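Local coordinates for solute-binding periplasmic protein of iron/siderophore ABC transporter (Yersinia pestis, PDB 6B2Y), which probably captures chelated iron in the periplasm and delivers it to an ABC transporter for uptake into the cell, at residues 77-90 / 103-116. Residues are numbered along the deposited sequence; the frame is centred on the assembly and turned at random.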
ATOM      1  N   PRO A  77      18.703   0.989   4.315  1.00 26.58           N
ATOM      2  CA  PRO A  77      17.403   1.618   4.010  1.00 26.67           C
ATOM      3  C   PRO A  77      17.227   3.011   4.581  1.00 26.47           C
ATOM      4  O   PRO A  77      16.483   3.816   4.009  1.00 25.46           O
ATOM      5  CB  PRO A  77      16.400   0.638   4.636  1.00 23.39           C
ATOM      6  CG  PRO A  77      17.201  -0.088   5.708  1.00 25.25           C
ATOM      7  CD  PRO A  77      18.542  -0.261   5.074  1.00 26.12           C
ATOM      8  N   LEU A  78      17.869   3.329   5.705  1.00 23.07           N
ATOM      9  CA  LEU A  78      17.608   4.594   6.385  1.00 24.10           C
ATOM     10  C   LEU A  78      18.680   5.638   6.149  1.00 23.40           C
ATOM     11  O   LEU A  78      18.510   6.789   6.566  1.00 24.99           O
ATOM     12  CB  LEU A  78      17.454   4.352   7.893  1.00 25.59           C
ATOM     13  CG  LEU A  78      16.298   3.409   8.232  1.00 26.38           C
ATOM     14  CD1 LEU A  78      16.206   3.140   9.717  1.00 27.44           C
ATOM     15  CD2 LEU A  78      14.977   3.965   7.702  1.00 27.32           C
ATOM     16  N   ASP A  79      19.760   5.267   5.461  1.00 25.47           N
ATOM     17  CA  ASP A  79      20.963   6.091   5.385  1.00 32.00           C
ATOM     18  C   ASP A  79      20.700   7.497   4.840  1.00 33.46           C
ATOM     19  O   ASP A  79      21.360   8.459   5.255  1.00 29.77           O
ATOM     20  CB  ASP A  79      21.991   5.362   4.522  1.00 33.32           C
ATOM     21  CG  ASP A  79      23.406   5.627   4.939  1.00 44.79           C
ATOM     22  OD1 ASP A  79      23.958   4.792   5.692  1.00 45.15           O
ATOM     23  OD2 ASP A  79      23.975   6.645   4.479  1.00 48.39           O
ATOM     24  N   ARG A  80      19.776   7.646   3.887  1.00 27.20           N
ATOM     25  CA  ARG A  80      19.572   8.932   3.231  1.00 25.15           C
ATOM     26  C   ARG A  80      18.290   9.633   3.654  1.00 23.97           C
ATOM     27  O   ARG A  80      17.960  10.671   3.085  1.00 27.05           O
ATOM     28  CB  ARG A  80      19.568   8.774   1.708  1.00 23.16           C
ATOM     29  CG  ARG A  80      20.836   8.208   1.143  1.00 23.42           C
ATOM     30  CD  ARG A  80      20.921   8.479  -0.352  1.00 25.79           C
ATOM     31  NE  ARG A  80      20.121   7.519  -1.108  1.00 24.69           N
ATOM     32  CZ  ARG A  80      19.884   7.621  -2.414  1.00 23.26           C
ATOM     33  NH1 ARG A  80      20.370   8.654  -3.093  1.00 23.81           N
ATOM     34  NH2 ARG A  80      19.146   6.697  -3.025  1.00 23.02           N
ATOM     35  N   ILE A  81      17.555   9.089   4.620  1.00 24.11           N
ATOM     36  CA  ILE A  81      16.323   9.711   5.100  1.00 25.93           C
ATOM     37  C   ILE A  81      16.673  10.725   6.182  1.00 29.13           C
ATOM     38  O   ILE A  81      17.076  10.343   7.282  1.00 28.41           O
ATOM     39  CB  ILE A  81      15.335   8.675   5.647  1.00 27.43           C
ATOM     40  CG1 ILE A  81      15.127   7.551   4.640  1.00 24.96           C
ATOM     41  CG2 ILE A  81      14.029   9.364   5.995  1.00 27.02           C
ATOM     42  CD1 ILE A  81      14.729   8.032   3.280  1.00 29.42           C
ATOM     43  N   VAL A  82      16.475  12.015   5.895  1.00 29.26           N
ATOM     44  CA  VAL A  82      16.768  13.053   6.888  1.00 31.79           C
ATOM     45  C   VAL A  82      15.514  13.608   7.546  1.00 31.58           C
ATOM     46  O   VAL A  82      15.610  14.524   8.380  1.00 31.08           O
ATOM     47  CB  VAL A  82      17.599  14.194   6.269  1.00 33.36           C
ATOM     48  CG1 VAL A  82      18.899  13.633   5.714  1.00 37.60           C
ATOM     49  CG2 VAL A  82      16.806  14.912   5.201  1.00 33.46           C
ATOM     50  N   GLY A  83      14.341  13.075   7.212  1.00 27.87           N
ATOM     51  CA  GLY A  83      13.097  13.494   7.829  1.00 28.83           C
ATOM     52  C   GLY A  83      11.927  12.800   7.170  1.00 28.48           C
ATOM     53  O   GLY A  83      11.979  12.521   5.967  1.00 25.04           O
ATOM     54  N   TRP A  84      10.871  12.507   7.922  1.00 26.72           N
ATOM     55  CA  TRP A  84       9.709  11.926   7.271  1.00 23.21           C
ATOM     56  C   TRP A  84       8.440  12.346   7.991  1.00 30.40           C
ATOM     57  O   TRP A  84       8.428  12.558   9.207  1.00 31.71           O
ATOM     58  CB  TRP A  84       9.770  10.391   7.183  1.00 25.00           C
ATOM     59  CG  TRP A  84      10.115   9.615   8.440  1.00 27.85           C
ATOM     60  CD1 TRP A  84       9.976  10.023   9.752  1.00 27.25           C
ATOM     61  CD2 TRP A  84      10.654   8.279   8.497  1.00 26.08           C
ATOM     62  NE1 TRP A  84      10.389   9.025  10.597  1.00 26.26           N
ATOM     63  CE2 TRP A  84      10.814   7.949   9.859  1.00 23.04           C
ATOM     64  CE3 TRP A  84      11.018   7.329   7.524  1.00 24.67           C
ATOM     65  CZ2 TRP A  84      11.324   6.712  10.276  1.00 25.06           C
ATOM     66  CZ3 TRP A  84      11.525   6.103   7.941  1.00 23.30           C
ATOM     67  CH2 TRP A  84      11.680   5.809   9.305  1.00 25.00           C
ATOM     68  N   GLN A  85       7.377  12.468   7.204  1.00 26.15           N
ATOM     69  CA  GLN A  85       6.040  12.666   7.734  1.00 28.56           C
ATOM     70  C   GLN A  85       5.652  11.490   8.634  1.00 28.78           C
ATOM     71  O   GLN A  85       6.155  10.375   8.490  1.00 25.83           O
ATOM     72  CB  GLN A  85       5.068  12.829   6.566  1.00 25.76           C
ATOM     73  CG  GLN A  85       3.682  13.297   6.923  1.00 30.40           C
ATOM     74  CD  GLN A  85       2.767  12.129   7.165  1.00 33.56           C
ATOM     75  OE1 GLN A  85       3.107  10.982   6.830  1.00 31.03           O
ATOM     76  NE2 GLN A  85       1.618  12.393   7.780  1.00 34.49           N
ATOM     77  N   GLY A  86       4.742  11.748   9.575  1.00 25.26           N
ATOM     78  CA  GLY A  86       4.533  10.832  10.690  1.00 27.99           C
ATOM     79  C   GLY A  86       3.789   9.549  10.371  1.00 28.95           C
ATOM     80  O   GLY A  86       3.674   8.699  11.262  1.00 26.74           O
ATOM     81  N   ASP A  87       3.291   9.371   9.143  1.00 26.32           N
ATOM     82  CA  ASP A  87       2.428   8.222   8.866  1.00 24.73           C
ATOM     83  C   ASP A  87       3.137   6.883   9.048  1.00 24.11           C
ATOM     84  O   ASP A  87       2.489   5.879   9.360  1.00 22.54           O
ATOM     85  CB  ASP A  87       1.876   8.291   7.441  1.00 27.81           C
ATOM     86  CG  ASP A  87       0.732   9.276   7.290  1.00 35.04           C
ATOM     87  OD1 ASP A  87       0.316   9.899   8.295  1.00 34.35           O
ATOM     88  OD2 ASP A  87       0.257   9.433   6.148  1.00 33.58           O
ATOM     89  N   PHE A  88       4.439   6.810   8.782  1.00 21.57           N
ATOM     90  CA  PHE A  88       5.092   5.512   8.880  1.00 22.52           C
ATOM     91  C   PHE A  88       5.165   5.052  10.333  1.00 22.58           C
ATOM     92  O   PHE A  88       4.748   3.935  10.670  1.00 22.49           O
ATOM     93  CB  PHE A  88       6.490   5.564   8.262  1.00 22.95           C
ATOM     94  CG  PHE A  88       7.250   4.266   8.374  1.00 22.73           C
ATOM     95  CD1 PHE A  88       6.733   3.096   7.841  1.00 24.12           C
ATOM     96  CD2 PHE A  88       8.498   4.227   8.995  1.00 20.76           C
ATOM     97  CE1 PHE A  88       7.424   1.900   7.935  1.00 22.72           C
ATOM     98  CE2 PHE A  88       9.192   3.041   9.099  1.00 22.25           C
ATOM     99  CZ  PHE A  88       8.661   1.874   8.570  1.00 25.07           C
ATOM    100  N   ARG A  89       5.678   5.904  11.217  1.00 21.00           N
ATOM    101  CA  ARG A  89       5.785   5.486  12.617  1.00 21.75           C
ATOM    102  C   ARG A  89       4.412   5.347  13.272  1.00 23.30           C
ATOM    103  O   ARG A  89       4.180   4.418  14.056  1.00 23.58           O
ATOM    104  CB  ARG A  89       6.637   6.470  13.411  1.00 23.78           C
ATOM    105  CG  ARG A  89       6.929   5.970  14.828  1.00 26.54           C
ATOM    106  CD  ARG A  89       7.635   7.026  15.644  1.00 31.63           C
ATOM    107  NE  ARG A  89       6.721   8.014  16.202  1.00 30.57           N
ATOM    108  CZ  ARG A  89       7.085   9.233  16.587  1.00 32.31           C
ATOM    109  NH1 ARG A  89       8.350   9.627  16.449  1.00 32.78           N
ATOM    110  NH2 ARG A  89       6.185  10.068  17.094  1.00 27.94           N
ATOM    111  N   LYS A  90       3.495   6.261  12.965  1.00 23.13           N
ATOM    112  CA  LYS A  90       2.230   6.331  13.687  1.00 23.85           C
ATOM    113  C   LYS A  90       1.183   5.365  13.141  1.00 30.17           C
ATOM    114  O   LYS A  90       0.411   4.776  13.915  1.00 27.31           O
ATOM    115  CB  LYS A  90       1.697   7.759  13.642  1.00 29.58           C
ATOM    116  CG  LYS A  90       0.560   7.971  14.619  1.00 40.53           C
ATOM    117  CD  LYS A  90      -0.497   8.910  14.059  1.00 42.84           C
ATOM    118  CE  LYS A  90      -1.636   9.087  15.059  1.00 47.65           C
ATOM    119  NZ  LYS A  90      -1.504  10.334  15.857  1.00 50.61           N
ATOM    120  N   PHE A 103      17.933  -1.403  13.119  1.00 31.83           N
ATOM    121  CA  PHE A 103      18.521  -0.093  12.848  1.00 32.55           C
ATOM    122  C   PHE A 103      18.081   0.869  13.943  1.00 37.10           C
ATOM    123  O   PHE A 103      17.106   1.613  13.779  1.00 35.34           O
ATOM    124  CB  PHE A 103      18.111   0.426  11.467  1.00 33.95           C
ATOM    125  CG  PHE A 103      18.523  -0.469  10.338  1.00 34.46           C
ATOM    126  CD1 PHE A 103      19.759  -0.307   9.728  1.00 32.09           C
ATOM    127  CD2 PHE A 103      17.670  -1.464   9.876  1.00 32.54           C
ATOM    128  CE1 PHE A 103      20.149  -1.132   8.689  1.00 35.53           C
ATOM    129  CE2 PHE A 103      18.047  -2.292   8.828  1.00 33.67           C
ATOM    130  CZ  PHE A 103      19.292  -2.129   8.236  1.00 34.55           C
ATOM    131  N   PRO A 104      18.786   0.888  15.075  1.00 36.77           N
ATOM    132  CA  PRO A 104      18.340   1.726  16.198  1.00 32.55           C
ATOM    133  C   PRO A 104      18.343   3.208  15.897  1.00 32.32           C
ATOM    134  O   PRO A 104      17.593   3.954  16.536  1.00 36.66           O
ATOM    135  CB  PRO A 104      19.339   1.382  17.313  1.00 37.83           C
ATOM    136  CG  PRO A 104      19.930   0.067  16.915  1.00 43.28           C
ATOM    137  CD  PRO A 104      19.958   0.067  15.419  1.00 34.98           C
ATOM    138  N   GLN A 105      19.156   3.663  14.948  1.00 32.77           N
ATOM    139  CA  GLN A 105      19.214   5.069  14.564  1.00 36.48           C
ATOM    140  C   GLN A 105      17.921   5.567  13.925  1.00 32.17           C
ATOM    141  O   GLN A 105      17.820   6.765  13.633  1.00 33.88           O
ATOM    142  CB  GLN A 105      20.381   5.293  13.601  1.00 36.57           C
ATOM    143  CG  GLN A 105      20.215   4.629  12.238  1.00 40.43           C
ATOM    144  CD  GLN A 105      20.800   3.223  12.173  1.00 40.52           C
ATOM    145  OE1 GLN A 105      20.715   2.450  13.128  1.00 37.44           O
ATOM    146  NE2 GLN A 105      21.394   2.886  11.031  1.00 35.26           N
ATOM    147  N   ILE A 106      16.940   4.686  13.711  1.00 32.80           N
ATOM    148  CA  ILE A 106      15.649   5.117  13.178  1.00 31.81           C
ATOM    149  C   ILE A 106      15.014   6.174  14.071  1.00 30.83           C
ATOM    150  O   ILE A 106      14.321   7.073  13.576  1.00 30.96           O
ATOM    151  CB  ILE A 106      14.719   3.901  12.975  1.00 31.39           C
ATOM    152  CG1 ILE A 106      13.533   4.281  12.080  1.00 29.25           C
ATOM    153  CG2 ILE A 106      14.262   3.313  14.320  1.00 28.32           C
ATOM    154  CD1 ILE A 106      12.616   3.139  11.772  1.00 28.49           C
ATOM    155  N   ASP A 107      15.271   6.122  15.388  1.00 31.42           N
ATOM    156  CA  ASP A 107      14.665   7.086  16.301  1.00 35.36           C
ATOM    157  C   ASP A 107      15.242   8.484  16.143  1.00 36.96           C
ATOM    158  O   ASP A 107      14.648   9.444  16.644  1.00 37.02           O
ATOM    159  CB  ASP A 107      14.823   6.625  17.754  1.00 39.11           C
ATOM    160  CG  ASP A 107      13.699   5.694  18.206  1.00 47.27           C
ATOM    161  OD1 ASP A 107      13.777   5.205  19.354  1.00 49.27           O
ATOM    162  OD2 ASP A 107      12.739   5.446  17.428  1.00 43.44           O
ATOM    163  N   GLN A 108      16.376   8.624  15.464  1.00 33.49           N
ATOM    164  CA  GLN A 108      16.977   9.927  15.235  1.00 36.68           C
ATOM    165  C   GLN A 108      16.409  10.639  14.017  1.00 35.99           C
ATOM    166  O   GLN A 108      16.702  11.820  13.816  1.00 37.62           O
ATOM    167  CB  GLN A 108      18.492   9.778  15.092  1.00 35.96           C
ATOM    168  CG  GLN A 108      19.163   9.150  16.309  1.00 37.41           C
ATOM    169  CD  GLN A 108      18.821   9.865  17.599  1.00 45.55           C
ATOM    170  OE1 GLN A 108      19.144  11.043  17.771  1.00 47.38           O
ATOM    171  NE2 GLN A 108      18.151   9.161  18.516  1.00 40.76           N
ATOM    172  N   ILE A 109      15.597   9.971  13.204  1.00 32.08           N
ATOM    173  CA  ILE A 109      15.036  10.641  12.034  1.00 30.29           C
ATOM    174  C   ILE A 109      13.923  11.569  12.507  1.00 32.25           C
ATOM    175  O   ILE A 109      12.974  11.107  13.163  1.00 30.15           O
ATOM    176  CB  ILE A 109      14.532   9.626  10.994  1.00 25.88           C
ATOM    177  CG1 ILE A 109      15.688   8.707  10.569  1.00 29.43           C
ATOM    178  CG2 ILE A 109      13.922  10.356   9.801  1.00 26.38           C
ATOM    179  CD1 ILE A 109      15.321   7.618   9.579  1.00 32.50           C
ATOM    180  N   PRO A 110      14.010  12.867  12.226  1.00 29.53           N
ATOM    181  CA  PRO A 110      12.979  13.800  12.696  1.00 32.96           C
ATOM    182  C   PRO A 110      11.660  13.608  11.966  1.00 34.68           C
ATOM    183  O   PRO A 110      11.619  13.247  10.785  1.00 29.11           O
ATOM    184  CB  PRO A 110      13.570  15.182  12.388  1.00 35.20           C
ATOM    185  CG  PRO A 110      15.019  14.947  12.050  1.00 36.29           C
ATOM    186  CD  PRO A 110      15.136  13.547  11.566  1.00 32.93           C
ATOM    187  N   LEU A 111      10.570  13.871  12.685  1.00 31.12           N
ATOM    188  CA  LEU A 111       9.229  13.780  12.128  1.00 35.65           C
ATOM    189  C   LEU A 111       8.738  15.169  11.757  1.00 40.46           C
ATOM    190  O   LEU A 111       8.994  16.136  12.474  1.00 46.81           O
ATOM    191  CB  LEU A 111       8.254  13.138  13.115  1.00 38.99           C
ATOM    192  CG  LEU A 111       8.140  11.623  12.991  1.00 34.11           C
ATOM    193  CD1 LEU A 111       9.337  10.946  13.670  1.00 35.09           C
ATOM    194  CD2 LEU A 111       6.837  11.149  13.591  1.00 36.17           C
ATOM    195  N   ILE A 112       8.042  15.259  10.628  1.00 34.20           N
ATOM    196  CA  ILE A 112       7.502  16.510  10.118  1.00 40.14           C
ATOM    197  C   ILE A 112       6.012  16.319   9.855  1.00 42.13           C
ATOM    198  O   ILE A 112       5.557  15.211   9.549  1.00 46.71           O
ATOM    199  CB  ILE A 112       8.239  16.949   8.832  1.00 41.98           C
ATOM    200  CG1 ILE A 112       7.850  16.037   7.669  1.00 41.50           C
ATOM    201  CG2 ILE A 112       9.741  16.891   9.028  1.00 43.04           C
ATOM    202  CD1 ILE A 112       8.728  16.165   6.454  1.00 40.26           C
ATOM    203  N   GLY A 113       5.237  17.394  10.006  1.00 48.18           N
ATOM    204  CA  GLY A 113       3.860  17.406   9.534  1.00 50.01           C
ATOM    205  C   GLY A 113       2.776  17.483  10.589  1.00 56.13           C
ATOM    206  O   GLY A 113       1.594  17.579  10.220  1.00 58.78           O
ATOM    207  N   ASN A 114       3.120  17.397  11.879  1.00 56.71           N
ATOM    208  CA  ASN A 114       2.210  17.708  12.995  1.00 60.71           C
ATOM    209  C   ASN A 114       1.099  16.667  13.169  1.00 58.37           C
ATOM    210  O   ASN A 114      -0.037  17.014  13.487  1.00 60.84           O
ATOM    211  CB  ASN A 114       1.606  19.113  12.849  1.00 60.69           C
ATOM    212  CG  ASN A 114       1.077  19.668  14.166  1.00 58.91           C
ATOM    213  OD1 ASN A 114       1.709  19.530  15.216  1.00 63.85           O
ATOM    214  ND2 ASN A 114      -0.094  20.298  14.112  1.00 56.34           N
ATOM    215  N   THR A 115       1.420  15.386  12.980  1.00 55.46           N
ATOM    216  CA  THR A 115       0.453  14.321  13.237  1.00 52.16           C
ATOM    217  C   THR A 115       0.894  13.403  14.370  1.00 49.95           C
ATOM    218  O   THR A 115       0.247  12.376  14.608  1.00 52.29           O
ATOM    219  CB  THR A 115       0.185  13.494  11.973  1.00 53.66           C
ATOM    220  OG1 THR A 115       1.340  12.706  11.647  1.00 43.30           O
ATOM    221  CG2 THR A 115      -0.153  14.405  10.803  1.00 50.35           C
ATOM    222  N   THR A 116       1.977  13.738  15.064  1.00 53.26           N
ATOM    223  CA  THR A 116       2.434  12.947  16.205  1.00 50.71           C
ATOM    224  C   THR A 116       2.774  13.853  17.381  1.00 54.62           C
ATOM    225  O   THR A 116       2.829  15.075  17.234  1.00 55.88           O
ATOM    226  CB  THR A 116       3.666  12.094  15.853  1.00 47.82           C
ATOM    227  OG1 THR A 116       4.767  12.953  15.525  1.00 46.33           O
ATOM    228  CG2 THR A 116       3.363  11.182  14.669  1.00 42.97           C
TER
HETATM  229  O   HOH W   1      11.948   8.556  13.286  1.00 30.54           O
HETATM  230  O   HOH W   2       0.893  15.780   7.918  1.00 46.61           O
HETATM  231  O   HOH W   3       3.422  13.726  10.253  1.00 43.56           O
HETATM  232  O   HOH W   4      -0.057  10.082  10.697  1.00 35.91           O
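Pro-77 lays CG over one face of the Phe-103 ring, a CH-pi contact 4.1 Å from the centroid. Leu-78 CD1 touches both Phe-103 CB and the CB and CG1 of Ile-106, while Ile-81 CG2 meets Ile-109 CG2. Parallel strand pairing follows: Trp-84 N donates to Pro-110 O (3.1 Å) and Trp-84 O accepts from Ile-112 N (3.1 Å), adding the weakly bonded strand 111-112 at the sheet edge beside 81-85. With CG between its backbone N and carbonyl carbon (chi1 49°), the Trp-84 indole takes Ile-109 CG2 over its five-membered ring, 3.8 Å from the centroid, and Phe-88 CD2 on the opposite face; Ile-106 CD1 and Leu-111 CD1 lie at its edge. A water weakly bonded to Trp-84 NE1 donates to the carbonyls of Ile-106 and Ile-109. Ahead of the helix, Gln-85 OE1 caps Asp-87 N (2.8 Å), and Gln-85 NE2 reaches Asp-87 OD1 from above the carboxylate plane. Arg-89 spreads its guanidinium over Leu-111 CD2 and hydrogen-bonds Ser-119; Lys-90 NZ donates to Thr-115 O (3.0 Å). This beta-alpha-beta crossover thus packs apolar side chains round Trp-84, while backbone bonds and water satisfy polar atoms within the contact.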